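Local coordinates for protein rhizobiales Sp. Pch2 (Marine metagenome, PDB 6PB3) that is a Trip13/Pch2-like AAA+ ATPase that probably remodels HORMA domain proteins to regulate bacterial cGAS-like enzymes in bacteriophage immunity, at residues Ser269-Thr272 / Gln273-Pro277. Numbering follows the deposited sequence.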
loop_
_atom_site.group_PDB
_atom_site.type_symbol
_atom_site.label_atom_id
_atom_site.label_comp_id
_atom_site.label_asym_id
_atom_site.label_seq_id
_atom_site.Cartn_x
_atom_site.Cartn_y
_atom_site.Cartn_z
ATOM N N SER A 269 -0.080 26.841 2.555
ATOM C CA SER A 269 -1.540 26.823 2.493
ATOM C C SER A 269 -2.175 26.967 3.870
ATOM O O SER A 269 -3.136 27.727 4.038
ATOM C CB SER A 269 -2.007 25.526 1.844
ATOM O OG SER A 269 -3.410 25.524 1.749
ATOM N N ASP A 270 -1.695 26.204 4.860
ATOM C CA ASP A 270 -2.228 26.349 6.217
ATOM C C ASP A 270 -2.132 27.793 6.710
ATOM O O ASP A 270 -3.004 28.257 7.453
ATOM C CB ASP A 270 -1.498 25.410 7.180
ATOM C CG ASP A 270 -1.743 23.924 6.866
ATOM O OD1 ASP A 270 -2.756 23.599 6.190
ATOM O OD2 ASP A 270 -0.940 23.075 7.329
ATOM N N LEU A 271 -1.098 28.532 6.299
ATOM C CA LEU A 271 -1.028 29.922 6.741
ATOM C C LEU A 271 -2.001 30.803 5.962
ATOM O O LEU A 271 -2.721 31.611 6.553
ATOM C CB LEU A 271 0.405 30.458 6.612
ATOM C CG LEU A 271 1.458 29.823 7.532
ATOM C CD1 LEU A 271 2.865 30.252 7.134
ATOM C CD2 LEU A 271 1.170 30.177 8.996
ATOM N N THR A 272 -2.022 30.680 4.636
ATOM C CA THR A 272 -2.708 31.670 3.811
ATOM C C THR A 272 -4.182 31.354 3.625
ATOM O O THR A 272 -4.991 32.280 3.537
ATOM C CB THR A 272 -2.036 31.798 2.434
ATOM O OG1 THR A 272 -2.043 30.530 1.752
ATOM C CG2 THR A 272 -0.578 32.280 2.559
ATOM N N GLN A 273 -4.552 30.072 3.568
ATOM C CA GLN A 273 -5.939 29.685 3.319
ATOM C C GLN A 273 -6.699 29.261 4.572
ATOM O O GLN A 273 -7.928 29.081 4.501
ATOM C CB GLN A 273 -5.983 28.549 2.284
ATOM C CG GLN A 273 -5.404 28.956 0.889
ATOM C CD GLN A 273 -5.440 27.791 -0.086
ATOM O OE1 GLN A 273 -4.570 26.926 -0.057
ATOM N NE2 GLN A 273 -6.465 27.741 -0.918
ATOM N N ARG A 274 -6.023 29.080 5.710
ATOM C CA ARG A 274 -6.733 28.746 6.947
ATOM C C ARG A 274 -6.458 29.754 8.050
ATOM O O ARG A 274 -7.391 30.427 8.499
ATOM C CB ARG A 274 -6.375 27.324 7.419
ATOM C CG ARG A 274 -6.660 26.225 6.382
ATOM C CD ARG A 274 -6.046 24.872 6.768
ATOM N NE ARG A 274 -6.604 24.327 8.010
ATOM C CZ ARG A 274 -5.949 23.495 8.819
ATOM N NH1 ARG A 274 -4.704 23.118 8.522
ATOM N NH2 ARG A 274 -6.534 23.042 9.926
ATOM N N LEU A 275 -5.200 29.908 8.476
ATOM C CA LEU A 275 -4.944 30.667 9.692
ATOM C C LEU A 275 -5.203 32.152 9.476
ATOM O O LEU A 275 -5.860 32.799 10.294
ATOM C CB LEU A 275 -3.515 30.442 10.178
ATOM C CG LEU A 275 -3.087 31.325 11.349
ATOM C CD1 LEU A 275 -3.905 31.084 12.621
ATOM C CD2 LEU A 275 -1.604 31.131 11.617
ATOM N N ILE A 276 -4.686 32.717 8.384
ATOM C CA ILE A 276 -4.870 34.154 8.144
ATOM C C ILE A 276 -6.351 34.525 8.043
ATOM O O ILE A 276 -6.794 35.414 8.785
ATOM C CB ILE A 276 -4.048 34.610 6.934
ATOM C CG1 ILE A 276 -2.560 34.752 7.307
ATOM C CG2 ILE A 276 -4.586 35.953 6.403
ATOM C CD1 ILE A 276 -1.654 34.867 6.095
ATOM N N PRO A 277 -7.167 33.876 7.207
ATOM C CA PRO A 277 -8.598 34.200 7.224
ATOM C C PRO A 277 -9.218 34.078 8.600
ATOM O O PRO A 277 -9.995 34.957 8.991
ATOM C CB PRO A 277 -9.195 33.179 6.237
ATOM C CG PRO A 277 -8.137 32.812 5.331
ATOM C CD PRO A 277 -6.862 32.863 6.177
#
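S269 and D270 meet Q273 and R274 one turn further along in helix 268-283, a local, buried intrahelical contact in the helical part of the chain that follows the AAA+ sheet. The S269-Q273 backbone bond is alpha-type (i to i+4), Q273 N reaching S269 O at 2.8 Å. The helix then widens: L275 N bonds D270 O at 2.9 Å and I276 N bonds L271 O at 2.9 Å, each reaching five residues back, and P277, which lacks an amide hydrogen, brings its CD to 3.3 Å from T272 O, where the helix kinks. Along one side, S269 OG, turned anti to its own N (chi1 -178°), donates to Q273 OE1 at 2.6 Å. With OE1 held by S269, Q273 NE2 bonds the carbonyl oxygens of R214 and A217 of the second subunit. Beside this pair, R274 bends at chi3 (63°) and brings NH1 to D270 OD1 at 3.1 Å in a salt bridge; the oxygen lies in the guanidinium plane, but NH1 stands above the carboxylate, the two planes being 80° apart. T304 OG1 also bonds OD1, while R274 NH1 bonds A302 O and NH2 reaches T222 OG1 of the second subunit. L271 and L275 run side by side, joined through their CD2 methyls at 3.9 Å. Two successive i to i+5 bonds make a pi-bulge in an alpha-helix, here followed by a proline kink at a subunit interface of the AAA+ hexamer.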